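Local coordinates for cellobiose 2-epimerase (Ruminococcus albus, PDB 3VW5), which catalyses the reversible epimerization of cellobiose to 4-O-beta-D-glucopyranosyl-D-mannose, at residues G151-F156 with W160-N165; Q8-H13 with M62-D67; E130-A135 with Y193-N198. The protein carries 2 engineered substitutions. All coordinates share one frame; numbering follows the deposited sequence.

In the fold
Starting from the N terminus, interaction 2 comes first: helix 2-19 meets the end of helix 47-64, closing a loop of 48 residues between the two segments. That loop is complete before interaction 3 opens on helix 129-145. Interaction 1 follows, nested inside interaction 3, where strand 151-156 is met by the loop that leaves it after a gap of only three residues. The chain then forms helix 179-196, whose C-terminal end closes interaction 3 against residues 130-135. Interactions 2 and 3 thus join helices of the (alpha/alpha)6 barrel, whereas interaction 1 ties a strand to its own loop, on the opposite side of the chain's centre from interaction 2, with centres about 38 Å apart.

Interaction 1 of 3, residues G151-F156 with W160-N165; sequences GYREAF and WRLVDN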
ATOM      1  N   GLY A 151      -6.819 -21.142  -0.268  1.00 41.62           N
ATOM      2  CA  GLY A 151      -6.469 -19.746  -0.448  1.00 39.37           C
ATOM      3  C   GLY A 151      -5.244 -19.491  -1.312  1.00 42.53           C
ATOM      4  O   GLY A 151      -4.639 -20.411  -1.855  1.00 42.72           O
ATOM      5  N   TYR A 152      -4.869 -18.223  -1.428  1.00 37.15           N
ATOM      6  CA  TYR A 152      -3.729 -17.832  -2.238  1.00 35.49           C
ATOM      7  C   TYR A 152      -2.398 -18.202  -1.591  1.00 39.74           C
ATOM      8  O   TYR A 152      -2.222 -18.039  -0.383  1.00 42.17           O
ATOM      9  CB  TYR A 152      -3.772 -16.317  -2.496  1.00 34.63           C
ATOM     10  CG  TYR A 152      -4.989 -15.873  -3.272  1.00 34.44           C
ATOM     11  CD1 TYR A 152      -4.988 -15.882  -4.669  1.00 34.77           C
ATOM     12  CD2 TYR A 152      -6.148 -15.466  -2.617  1.00 34.09           C
ATOM     13  CE1 TYR A 152      -6.107 -15.495  -5.390  1.00 34.48           C
ATOM     14  CE2 TYR A 152      -7.277 -15.070  -3.339  1.00 31.62           C
ATOM     15  CZ  TYR A 152      -7.242 -15.092  -4.723  1.00 32.57           C
ATOM     16  OH  TYR A 152      -8.334 -14.704  -5.451  1.00 36.42           O
ATOM     17  N   ARG A 153      -1.463 -18.695  -2.402  1.00 41.24           N
ATOM     18  CA  ARG A 153      -0.067 -18.836  -1.988  1.00 41.56           C
ATOM     19  C   ARG A 153       0.738 -17.651  -2.504  1.00 39.08           C
ATOM     20  O   ARG A 153       0.363 -17.030  -3.487  1.00 42.54           O
ATOM     21  CB  ARG A 153       0.508 -20.146  -2.505  1.00 41.14           C
ATOM     22  CG  ARG A 153      -0.036 -21.332  -1.770  1.00 43.64           C
ATOM     23  CD  ARG A 153       0.652 -22.589  -2.203  1.00 49.28           C
ATOM     24  NE  ARG A 153       0.115 -23.744  -1.492  1.00 56.24           N
ATOM     25  CZ  ARG A 153       0.563 -24.986  -1.647  1.00 57.76           C
ATOM     26  NH1 ARG A 153       1.569 -25.230  -2.488  1.00 57.23           N
ATOM     27  NH2 ARG A 153       0.014 -25.980  -0.958  1.00 50.40           N
ATOM     28  N   GLU A 154       1.860 -17.349  -1.862  1.00 44.52           N
ATOM     29  CA  GLU A 154       2.474 -16.027  -2.028  1.00 45.20           C
ATOM     30  C   GLU A 154       3.787 -15.891  -2.812  1.00 40.15           C
ATOM     31  O   GLU A 154       3.993 -14.880  -3.477  1.00 42.04           O
ATOM     32  CB  GLU A 154       2.594 -15.359  -0.660  1.00 43.46           C
ATOM     33  CG  GLU A 154       1.271 -15.405   0.078  1.00 45.22           C
ATOM     34  CD  GLU A 154       1.181 -14.403   1.197  1.00 53.38           C
ATOM     35  OE1 GLU A 154       0.089 -14.316   1.815  1.00 51.66           O
ATOM     36  OE2 GLU A 154       2.191 -13.702   1.460  1.00 56.31           O
ATOM     37  N   ALA A 155       4.664 -16.883  -2.754  1.00 34.69           N
ATOM     38  CA  ALA A 155       5.981 -16.723  -3.357  1.00 36.75           C
ATOM     39  C   ALA A 155       6.381 -17.881  -4.260  1.00 36.65           C
ATOM     40  O   ALA A 155       6.297 -19.037  -3.871  1.00 41.70           O
ATOM     41  CB  ALA A 155       7.047 -16.495  -2.273  1.00 38.77           C
ATOM     42  N   PHE A 156       6.833 -17.550  -5.464  1.00 36.81           N
ATOM     43  CA  PHE A 156       7.190 -18.536  -6.475  1.00 38.44           C
ATOM     44  C   PHE A 156       8.397 -18.031  -7.227  1.00 41.40           C
ATOM     45  O   PHE A 156       8.711 -16.835  -7.173  1.00 38.61           O
ATOM     46  CB  PHE A 156       6.047 -18.719  -7.477  1.00 36.07           C
ATOM     47  CG  PHE A 156       4.715 -18.863  -6.836  1.00 40.55           C
ATOM     48  CD1 PHE A 156       4.219 -20.119  -6.521  1.00 40.84           C
ATOM     49  CD2 PHE A 156       3.964 -17.740  -6.508  1.00 35.61           C
ATOM     50  CE1 PHE A 156       2.982 -20.252  -5.904  1.00 40.97           C
ATOM     51  CE2 PHE A 156       2.743 -17.871  -5.878  1.00 35.82           C
ATOM     52  CZ  PHE A 156       2.248 -19.127  -5.583  1.00 37.73           C
ATOM     53  N   TRP A 160       6.673 -20.340 -11.478  1.00 44.94           N
ATOM     54  CA  TRP A 160       5.553 -20.686 -10.582  1.00 42.19           C
ATOM     55  C   TRP A 160       5.774 -21.922  -9.704  1.00 45.78           C
ATOM     56  O   TRP A 160       4.812 -22.511  -9.211  1.00 47.52           O
ATOM     57  CB  TRP A 160       4.243 -20.864 -11.344  1.00 33.82           C
ATOM     58  CG  TRP A 160       3.781 -19.674 -12.148  1.00 46.58           C
ATOM     59  CD1 TRP A 160       3.671 -19.608 -13.509  1.00 43.10           C
ATOM     60  CD2 TRP A 160       3.349 -18.393 -11.656  1.00 44.72           C
ATOM     61  NE1 TRP A 160       3.205 -18.373 -13.895  1.00 43.43           N
ATOM     62  CE2 TRP A 160       2.999 -17.609 -12.782  1.00 39.68           C
ATOM     63  CE3 TRP A 160       3.232 -17.835 -10.377  1.00 39.65           C
ATOM     64  CZ2 TRP A 160       2.528 -16.303 -12.667  1.00 41.86           C
ATOM     65  CZ3 TRP A 160       2.773 -16.540 -10.261  1.00 37.41           C
ATOM     66  CH2 TRP A 160       2.422 -15.784 -11.399  1.00 42.87           C
ATOM     67  N   ARG A 161       7.028 -22.321  -9.512  1.00 43.42           N
ATOM     68  CA  ARG A 161       7.339 -23.347  -8.529  1.00 42.34           C
ATOM     69  C   ARG A 161       7.523 -22.683  -7.167  1.00 45.88           C
ATOM     70  O   ARG A 161       8.205 -21.660  -7.043  1.00 47.70           O
ATOM     71  CB  ARG A 161       8.592 -24.127  -8.929  1.00 42.71           C
ATOM     72  CG  ARG A 161       8.475 -24.778 -10.305  1.00 52.78           C
ATOM     73  CD  ARG A 161       9.812 -25.336 -10.802  1.00 57.72           C
ATOM     74  NE  ARG A 161      10.801 -24.289 -11.039  1.00 58.65           N
ATOM     75  CZ  ARG A 161      11.910 -24.459 -11.750  1.00 60.84           C
ATOM     76  NH1 ARG A 161      12.171 -25.639 -12.300  1.00 62.62           N
ATOM     77  NH2 ARG A 161      12.759 -23.448 -11.912  1.00 55.69           N
ATOM     78  N   LEU A 162       6.918 -23.273  -6.144  1.00 47.31           N
ATOM     79  CA  LEU A 162       6.927 -22.701  -4.797  1.00 51.23           C
ATOM     80  C   LEU A 162       8.325 -22.471  -4.178  1.00 49.52           C
ATOM     81  O   LEU A 162       9.199 -23.339  -4.262  1.00 48.88           O
ATOM     82  CB  LEU A 162       6.082 -23.566  -3.868  1.00 45.06           C
ATOM     83  CG  LEU A 162       5.775 -22.832  -2.574  1.00 55.19           C
ATOM     84  CD1 LEU A 162       4.324 -22.381  -2.563  1.00 55.49           C
ATOM     85  CD2 LEU A 162       6.101 -23.704  -1.358  1.00 63.50           C
ATOM     86  N   VAL A 163       8.514 -21.294  -3.571  1.00 43.63           N
ATOM     87  CA  VAL A 163       9.700 -20.989  -2.749  1.00 53.91           C
ATOM     88  C   VAL A 163       9.339 -20.357  -1.393  1.00 54.76           C
ATOM     89  O   VAL A 163       8.169 -20.084  -1.114  1.00 56.55           O
ATOM     90  CB  VAL A 163      10.691 -20.014  -3.441  1.00 56.04           C
ATOM     91  CG1 VAL A 163      12.109 -20.276  -2.913  1.00 75.27           C
ATOM     92  CG2 VAL A 163      10.645 -20.148  -4.947  1.00 48.57           C
ATOM     93  N   ASP A 164      10.354 -20.096  -0.569  1.00 58.95           N
ATOM     94  CA  ASP A 164      10.151 -19.455   0.743  1.00 61.52           C
ATOM     95  C   ASP A 164       9.635 -18.022   0.625  1.00 64.08           C
ATOM     96  O   ASP A 164      10.145 -17.225  -0.165  1.00 66.17           O
ATOM     97  CB  ASP A 164      11.443 -19.454   1.569  1.00 64.87           C
ATOM     98  CG  ASP A 164      11.897 -20.858   1.958  1.00 69.53           C
ATOM     99  OD1 ASP A 164      11.049 -21.679   2.384  1.00 66.07           O
ATOM    100  OD2 ASP A 164      13.109 -21.135   1.831  1.00 71.94           O
ATOM    101  N   ASN A 165       8.638 -17.694   1.433  1.00 59.85           N
ATOM    102  CA  ASN A 165       8.075 -16.357   1.450  1.00 56.04           C
ATOM    103  C   ASN A 165       8.931 -15.363   2.269  1.00 66.41           C
ATOM    104  O   ASN A 165       8.459 -14.760   3.241  1.00 69.89           O
ATOM    105  CB  ASN A 165       6.639 -16.431   1.979  1.00 56.22           C
ATOM    106  CG  ASN A 165       5.811 -15.199   1.641  1.00 58.22           C
ATOM    107  OD1 ASN A 165       6.347 -14.127   1.338  1.00 56.73           O
ATOM    108  ND2 ASN A 165       4.486 -15.349   1.703  1.00 52.62           N
TER
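Phe156 and Trp160 form the aromatic end of this contact. The indole turns its six-membered ring edge-on to the phenyl face in an offset edge-to-face pair, the planes 68° apart and Trp160 CE3 3.9 Å from Phe156 CD2. The Trp160 carbonyl also comes close, its O 3.6 Å from Phe156 CD1, and Trp160 NE1 is tied to the backbone O of Tyr89. Beside the ring, Phe156 CA makes a CA-H...O contact with Arg161 O at 3.3 Å.

The chain has left strand 151-156, part of an antiparallel sheet that accompanies the helices of the (alpha/alpha)6 barrel, and returned across it after three residues, at 108° to it. A single beta bridge pairs Phe156 with Leu162, and Val163 N gives a nearly linear hydrogen bond of 3.2 Å to Ala155 O.

Deeper in, Ala155 CB packs 3.9 Å from Asn165 CA, and Asn165 reaches the buried Glu154. Its ND2 donates to Glu154 OE2 at 2.8 Å; OE2 lies close to the plane of the Asn165 amide, whereas ND2 meets it from above the carboxylate plane, 45° out of it. Glu154 OE1 is taken by Thr178 N, while Asn165 also binds His108 NE2 and Asp176 O. Replacing Asn165 by alanine would probably cost Glu154 OE2 this amide donor and leave the His108 and Asp176 atoms without these bonds.

On the solvent side the packing is looser. Leu162 is exposed, with CD1 3.7 Å from Arg153 CD, the two side chains crossing at about a right angle; exposed Val163 merely lays CG2 3.8 Å from Phe156 C.

Interaction 2 of 3, residues Q8-H13 with M62-D67; sequences QELTDH and MTLGGD
Leu10 and Leu64 reach toward each other tip to tip, bringing CD1 of Leu10 and CD1 of Leu64 to 3.4 Å. This is apolar helix-to-helix packing within the (alpha/alpha)6 barrel: Leu10 belongs to helix 2-19, and Leu64 is the last helical residue of helix 47-64. The backbones stay well separated, since even the closest pair, Thr11 CA and Leu64 CA, is 8.7 Å apart, and the gap is bridged by side chains.

Leu64 does the reaching for its segment. Its CG sits anti to its own carbonyl carbon (chi1 -47°), and its CD1 is the atom that meets both partners. Leu10 answers from the other helix, where a chi1 of -164° swings CG to the side away from N and sends CD1 head-on at the Leu64 methyl. Thr11 comes in differently: it crosses Leu64 at a slant, and its methyl CG2 lies 3.8 Å from Leu64 CD1, while its hydroxyl OG1 is hydrogen-bonded to Arg7 O one turn back on the same helix. The methyl thus serves the contact and the polar branch is satisfied by the backbone.

Leu64 further touches Arg7 and Ile15 of helix 2-19; Leu10 touches Cys379 of helix 373-385, whose Met380 and Ile383 lie against Thr63. Gly65 is the first residue to leave helical angles, with a positive phi that favours glycine. On the first helix, a wider pi-type turn spans Glu9 to His13. Glu9 OE1 accepts from Trp349 NE1 there, and the imidazole ND1 of His13 donates in its ring plane to the syn side of Glu9 OE1 at 2.6 Å.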
ATOM      1  N   GLN A   8      -1.117  21.076   0.510  1.00 47.19           N
ATOM      2  CA  GLN A   8       0.136  21.787   0.258  1.00 46.82           C
ATOM      3  C   GLN A   8       1.338  20.849   0.274  1.00 45.93           C
ATOM      4  O   GLN A   8       2.253  20.953  -0.568  1.00 39.34           O
ATOM      5  CB  GLN A   8       0.338  22.858   1.314  1.00 48.01           C
ATOM      6  CG  GLN A   8       0.124  24.256   0.807  1.00 67.26           C
ATOM      7  CD  GLN A   8       1.204  25.198   1.294  1.00 72.92           C
ATOM      8  OE1 GLN A   8       2.391  24.870   1.240  1.00 63.87           O
ATOM      9  NE2 GLN A   8       0.800  26.366   1.789  1.00 69.51           N
ATOM     10  N   GLU A   9       1.331  19.942   1.250  1.00 41.67           N
ATOM     11  CA  GLU A   9       2.386  18.945   1.373  1.00 43.03           C
ATOM     12  C   GLU A   9       2.431  18.063   0.120  1.00 39.06           C
ATOM     13  O   GLU A   9       3.501  17.747  -0.399  1.00 39.21           O
ATOM     14  CB  GLU A   9       2.190  18.107   2.642  1.00 43.21           C
ATOM     15  CG  GLU A   9       3.229  17.011   2.821  1.00 41.94           C
ATOM     16  CD  GLU A   9       4.643  17.552   2.874  1.00 44.09           C
ATOM     17  OE1 GLU A   9       5.585  16.801   2.536  1.00 42.55           O
ATOM     18  OE2 GLU A   9       4.807  18.731   3.251  1.00 49.58           O
ATOM     19  N   LEU A  10       1.258  17.694  -0.378  1.00 35.64           N
ATOM     20  CA  LEU A  10       1.181  16.940  -1.619  1.00 38.24           C
ATOM     21  C   LEU A  10       1.695  17.749  -2.811  1.00 39.34           C
ATOM     22  O   LEU A  10       2.594  17.288  -3.526  1.00 39.37           O
ATOM     23  CB  LEU A  10      -0.252  16.456  -1.861  1.00 39.70           C
ATOM     24  CG  LEU A  10      -0.546  15.346  -2.878  1.00 41.78           C
ATOM     25  CD1 LEU A  10      -1.642  15.798  -3.818  1.00 38.52           C
ATOM     26  CD2 LEU A  10       0.666  14.851  -3.657  1.00 34.10           C
ATOM     27  N   THR A  11       1.141  18.948  -3.018  1.00 35.80           N
ATOM     28  CA  THR A  11       1.455  19.725  -4.225  1.00 41.65           C
ATOM     29  C   THR A  11       2.800  20.456  -4.232  1.00 45.95           C
ATOM     30  O   THR A  11       3.390  20.646  -5.300  1.00 44.35           O
ATOM     31  CB  THR A  11       0.359  20.741  -4.577  1.00 44.72           C
ATOM     32  OG1 THR A  11       0.337  21.791  -3.598  1.00 47.62           O
ATOM     33  CG2 THR A  11      -1.009  20.052  -4.669  1.00 40.11           C
ATOM     34  N   ASP A  12       3.285  20.886  -3.064  1.00 44.26           N
ATOM     35  CA  ASP A  12       4.512  21.692  -3.043  1.00 46.11           C
ATOM     36  C   ASP A  12       5.734  20.921  -2.586  1.00 46.51           C
ATOM     37  O   ASP A  12       6.864  21.349  -2.837  1.00 45.23           O
ATOM     38  CB  ASP A  12       4.355  22.959  -2.197  1.00 51.87           C
ATOM     39  CG  ASP A  12       3.222  23.846  -2.683  1.00 58.43           C
ATOM     40  OD1 ASP A  12       2.991  23.900  -3.917  1.00 60.55           O
ATOM     41  OD2 ASP A  12       2.551  24.483  -1.835  1.00 63.84           O
ATOM     42  N   HIS A  13       5.515  19.790  -1.918  1.00 46.45           N
ATOM     43  CA  HIS A  13       6.636  19.008  -1.402  1.00 42.60           C
ATOM     44  C   HIS A  13       6.790  17.638  -2.068  1.00 39.35           C
ATOM     45  O   HIS A  13       7.822  17.342  -2.669  1.00 39.73           O
ATOM     46  CB  HIS A  13       6.566  18.880   0.133  1.00 42.41           C
ATOM     47  CG  HIS A  13       7.855  18.435   0.753  1.00 48.31           C
ATOM     48  ND1 HIS A  13       7.916  17.547   1.809  1.00 43.83           N
ATOM     49  CD2 HIS A  13       9.142  18.751   0.457  1.00 38.19           C
ATOM     50  CE1 HIS A  13       9.178  17.334   2.130  1.00 43.63           C
ATOM     51  NE2 HIS A  13       9.943  18.054   1.323  1.00 39.17           N
ATOM     52  N   MET A  62      -5.864  12.427 -11.337  1.00 46.76           N
ATOM     53  CA  MET A  62      -7.314  12.405 -11.168  1.00 45.51           C
ATOM     54  C   MET A  62      -7.792  13.311 -10.027  1.00 45.18           C
ATOM     55  O   MET A  62      -8.984  13.560  -9.887  1.00 47.69           O
ATOM     56  CB  MET A  62      -7.820  10.975 -10.943  1.00 43.41           C
ATOM     57  CG  MET A  62      -7.769  10.068 -12.171  1.00 48.75           C
ATOM     58  SD  MET A  62      -8.642   8.482 -11.939  1.00 54.46           S
ATOM     59  CE  MET A  62      -7.538   7.598 -10.827  1.00 38.85           C
ATOM     60  N   THR A  63      -6.878  13.808  -9.204  1.00 47.75           N
ATOM     61  CA  THR A  63      -7.296  14.576  -8.036  1.00 47.85           C
ATOM     62  C   THR A  63      -7.065  16.076  -8.230  1.00 48.53           C
ATOM     63  O   THR A  63      -7.896  16.909  -7.853  1.00 46.35           O
ATOM     64  CB  THR A  63      -6.578  14.066  -6.766  1.00 46.13           C
ATOM     65  OG1 THR A  63      -6.913  12.690  -6.566  1.00 46.31           O
ATOM     66  CG2 THR A  63      -6.990  14.866  -5.536  1.00 38.88           C
ATOM     67  N   LEU A  64      -5.945  16.403  -8.855  1.00 47.43           N
ATOM     68  CA  LEU A  64      -5.511  17.781  -8.984  1.00 52.17           C
ATOM     69  C   LEU A  64      -5.543  18.243 -10.440  1.00 56.06           C
ATOM     70  O   LEU A  64      -5.595  19.446 -10.722  1.00 54.24           O
ATOM     71  CB  LEU A  64      -4.089  17.899  -8.445  1.00 48.95           C
ATOM     72  CG  LEU A  64      -3.862  17.228  -7.097  1.00 42.29           C
ATOM     73  CD1 LEU A  64      -2.403  17.273  -6.769  1.00 41.28           C
ATOM     74  CD2 LEU A  64      -4.684  17.891  -6.011  1.00 45.56           C
ATOM     75  N   GLY A  65      -5.512  17.282 -11.361  1.00 47.97           N
ATOM     76  CA  GLY A  65      -5.339  17.596 -12.763  1.00 46.25           C
ATOM     77  C   GLY A  65      -3.904  18.023 -13.010  1.00 51.20           C
ATOM     78  O   GLY A  65      -3.095  18.078 -12.082  1.00 53.56           O
ATOM     79  N   GLY A  66      -3.580  18.322 -14.262  1.00 46.87           N
ATOM     80  CA  GLY A  66      -2.241  18.736 -14.613  1.00 42.09           C
ATOM     81  C   GLY A  66      -1.585  17.706 -15.503  1.00 48.18           C
ATOM     82  O   GLY A  66      -1.089  16.690 -15.030  1.00 50.31           O
ATOM     83  N   ASP A  67      -1.595  17.965 -16.802  1.00 49.81           N
ATOM     84  CA  ASP A  67      -0.992  17.066 -17.778  1.00 50.93           C
ATOM     85  C   ASP A  67       0.339  16.472 -17.335  1.00 48.93           C
ATOM     86  O   ASP A  67       0.636  15.321 -17.642  1.00 51.28           O
ATOM     87  CB  ASP A  67      -0.810  17.783 -19.123  1.00 55.34           C
ATOM     88  CG  ASP A  67      -2.124  17.989 -19.850  1.00 68.90           C
ATOM     89  OD1 ASP A  67      -3.160  17.437 -19.388  1.00 63.45           O
ATOM     90  OD2 ASP A  67      -2.113  18.680 -20.894  1.00 75.79           O
TER

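Interaction 3 of 3, residues E130-A135 with Y193-N198; sequences EALALA and YKADGN
The Asp196 carboxylate is the flat group that meets Leu132 across this contact, with its OD1 3.6 Å from the methyl carbon CD2 of Leu132. Its other oxygen, OD2, is hydrogen-bonded to Tyr136 OH, one turn further along the helix that carries Leu132, so the acid is anchored to that helix while its OD1 rests against an apolar branch. A second flat group, the Tyr193 ring, belongs to the other segment alone: Gly197 CA lies over one face, 3.8 Å above the plane and shifted toward the rim, and Asn198 O sits at the edge in the ring plane. The phenol OH of Tyr193 is bonded to Glu199.

Leu132 and Asp196 cross at about a right angle. With chi1 at 180°, Leu132 points CG directly away from its own N, which carries both methyls out to the other helix; CD2 goes to the carboxylate, while CD1 lies 4.1 Å from Asp196 CB and 4.5 Å from Ala195 CB. The contact is small and made by van der Waals packing.

Near the end of helix 179-196, Tyr193 O takes two backbone donors, Gly197 N at 2.7 Å and Asp196 N at 3.2 Å, and Gly197 has the positive phi that suits glycine. Asn198 then occupies the N-cap position before helix 199-216. Among the surrounding helices of the (alpha/alpha)6 barrel, helix 109-126 packs on both segments, through Tyr123 on Leu132 and Arg124 on Lys194, and helix 241-258 flanks residues 193-198 through Val257 and Leu258 on Tyr193.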
ATOM      1  N   GLU A 130      -5.568  -0.553 -23.103  1.00 41.16           N
ATOM      2  CA  GLU A 130      -4.556  -1.591 -23.107  1.00 43.78           C
ATOM      3  C   GLU A 130      -4.050  -1.800 -21.677  1.00 50.48           C
ATOM      4  O   GLU A 130      -3.641  -2.903 -21.300  1.00 46.94           O
ATOM      5  CB  GLU A 130      -3.424  -1.191 -24.050  1.00 37.25           C
ATOM      6  CG  GLU A 130      -2.192  -2.062 -24.000  1.00 49.66           C
ATOM      7  CD  GLU A 130      -1.046  -1.491 -24.839  1.00 69.24           C
ATOM      8  OE1 GLU A 130      -0.704  -0.283 -24.687  1.00 73.14           O
ATOM      9  OE2 GLU A 130      -0.486  -2.247 -25.667  1.00 69.64           O
ATOM     10  N   ALA A 131      -4.099  -0.729 -20.884  1.00 47.52           N
ATOM     11  CA  ALA A 131      -3.792  -0.803 -19.463  1.00 45.69           C
ATOM     12  C   ALA A 131      -4.809  -1.687 -18.718  1.00 45.13           C
ATOM     13  O   ALA A 131      -4.440  -2.454 -17.820  1.00 43.67           O
ATOM     14  CB  ALA A 131      -3.738   0.601 -18.848  1.00 42.77           C
ATOM     15  N   LEU A 132      -6.082  -1.580 -19.090  1.00 45.78           N
ATOM     16  CA  LEU A 132      -7.136  -2.430 -18.517  1.00 44.78           C
ATOM     17  C   LEU A 132      -6.976  -3.906 -18.922  1.00 42.70           C
ATOM     18  O   LEU A 132      -7.131  -4.815 -18.105  1.00 39.90           O
ATOM     19  CB  LEU A 132      -8.517  -1.920 -18.930  1.00 40.58           C
ATOM     20  CG  LEU A 132      -9.678  -2.748 -18.383  1.00 44.25           C
ATOM     21  CD1 LEU A 132      -9.834  -2.528 -16.894  1.00 41.45           C
ATOM     22  CD2 LEU A 132     -10.961  -2.393 -19.084  1.00 44.27           C
ATOM     23  N   ALA A 133      -6.671  -4.136 -20.191  1.00 37.66           N
ATOM     24  CA  ALA A 133      -6.324  -5.470 -20.643  1.00 45.53           C
ATOM     25  C   ALA A 133      -5.166  -6.084 -19.792  1.00 44.45           C
ATOM     26  O   ALA A 133      -5.265  -7.205 -19.296  1.00 40.94           O
ATOM     27  CB  ALA A 133      -5.976  -5.451 -22.130  1.00 34.82           C
ATOM     28  N   LEU A 134      -4.078  -5.343 -19.623  1.00 38.35           N
ATOM     29  CA  LEU A 134      -2.974  -5.813 -18.818  1.00 34.78           C
ATOM     30  C   LEU A 134      -3.440  -6.129 -17.397  1.00 38.97           C
ATOM     31  O   LEU A 134      -3.024  -7.111 -16.780  1.00 39.81           O
ATOM     32  CB  LEU A 134      -1.894  -4.755 -18.792  1.00 37.27           C
ATOM     33  CG  LEU A 134      -0.702  -5.002 -19.717  1.00 43.73           C
ATOM     34  CD1 LEU A 134      -1.100  -5.891 -20.862  1.00 47.39           C
ATOM     35  CD2 LEU A 134      -0.137  -3.664 -20.207  1.00 39.47           C
ATOM     36  N   ALA A 135      -4.320  -5.294 -16.875  1.00 39.03           N
ATOM     37  CA  ALA A 135      -4.845  -5.520 -15.548  1.00 34.35           C
ATOM     38  C   ALA A 135      -5.556  -6.872 -15.469  1.00 39.72           C
ATOM     39  O   ALA A 135      -5.303  -7.668 -14.547  1.00 39.34           O
ATOM     40  CB  ALA A 135      -5.756  -4.382 -15.137  1.00 30.88           C
ATOM     41  N   TYR A 193     -12.499  -3.492 -10.040  1.00 40.05           N
ATOM     42  CA  TYR A 193     -13.952  -3.540 -10.120  1.00 43.75           C
ATOM     43  C   TYR A 193     -14.496  -2.129 -10.307  1.00 42.17           C
ATOM     44  O   TYR A 193     -15.398  -1.901 -11.103  1.00 44.02           O
ATOM     45  CB  TYR A 193     -14.549  -4.209  -8.880  1.00 40.92           C
ATOM     46  CG  TYR A 193     -16.045  -4.340  -8.926  1.00 43.15           C
ATOM     47  CD1 TYR A 193     -16.652  -5.427  -9.554  1.00 44.61           C
ATOM     48  CD2 TYR A 193     -16.854  -3.373  -8.360  1.00 46.45           C
ATOM     49  CE1 TYR A 193     -18.018  -5.548  -9.609  1.00 39.39           C
ATOM     50  CE2 TYR A 193     -18.229  -3.478  -8.405  1.00 47.30           C
ATOM     51  CZ  TYR A 193     -18.811  -4.573  -9.030  1.00 49.44           C
ATOM     52  OH  TYR A 193     -20.191  -4.675  -9.077  1.00 53.18           O
ATOM     53  N   LYS A 194     -13.929  -1.182  -9.569  1.00 42.86           N
ATOM     54  CA  LYS A 194     -14.252   0.228  -9.740  1.00 42.39           C
ATOM     55  C   LYS A 194     -14.085   0.616 -11.204  1.00 44.30           C
ATOM     56  O   LYS A 194     -14.914   1.323 -11.770  1.00 44.92           O
ATOM     57  CB  LYS A 194     -13.339   1.083  -8.850  1.00 46.26           C
ATOM     58  CG  LYS A 194     -13.461   2.586  -9.049  1.00 47.72           C
ATOM     59  CD  LYS A 194     -13.532   3.292  -7.707  1.00 54.13           C
ATOM     60  CE  LYS A 194     -14.763   4.201  -7.615  1.00 64.34           C
ATOM     61  NZ  LYS A 194     -14.962   4.742  -6.227  1.00 70.80           N
ATOM     62  N   ALA A 195     -13.014   0.126 -11.817  1.00 39.10           N
ATOM     63  CA  ALA A 195     -12.684   0.495 -13.186  1.00 41.92           C
ATOM     64  C   ALA A 195     -13.662  -0.027 -14.245  1.00 46.73           C
ATOM     65  O   ALA A 195     -13.892   0.648 -15.259  1.00 46.87           O
ATOM     66  CB  ALA A 195     -11.263   0.064 -13.531  1.00 38.78           C
ATOM     67  N   ASP A 196     -14.224  -1.221 -14.027  1.00 42.27           N
ATOM     68  CA  ASP A 196     -14.857  -1.950 -15.130  1.00 44.54           C
ATOM     69  C   ASP A 196     -15.994  -2.915 -14.753  1.00 44.33           C
ATOM     70  O   ASP A 196     -16.558  -3.592 -15.624  1.00 39.51           O
ATOM     71  CB  ASP A 196     -13.774  -2.686 -15.922  1.00 46.05           C
ATOM     72  CG  ASP A 196     -14.263  -3.183 -17.248  1.00 49.59           C
ATOM     73  OD1 ASP A 196     -14.396  -2.354 -18.173  1.00 56.99           O
ATOM     74  OD2 ASP A 196     -14.505  -4.403 -17.372  1.00 51.66           O
ATOM     75  N   GLY A 197     -16.302  -2.982 -13.460  1.00 40.77           N
ATOM     76  CA  GLY A 197     -17.440  -3.735 -12.947  1.00 39.15           C
ATOM     77  C   GLY A 197     -17.596  -5.220 -13.254  1.00 39.68           C
ATOM     78  O   GLY A 197     -18.689  -5.738 -13.121  1.00 44.75           O
ATOM     79  N   ASN A 198     -16.523  -5.899 -13.659  1.00 44.93           N
ATOM     80  CA  ASN A 198     -16.546  -7.338 -13.959  1.00 42.06           C
ATOM     81  C   ASN A 198     -16.900  -8.173 -12.740  1.00 43.88           C
ATOM     82  O   ASN A 198     -16.220  -8.100 -11.719  1.00 46.51           O
ATOM     83  CB  ASN A 198     -15.193  -7.788 -14.541  1.00 42.06           C
ATOM     84  CG  ASN A 198     -15.142  -9.292 -14.852  1.00 52.14           C
ATOM     85  OD1 ASN A 198     -14.153  -9.972 -14.559  1.00 52.15           O
ATOM     86  ND2 ASN A 198     -16.204  -9.807 -15.454  1.00 52.65           N
TER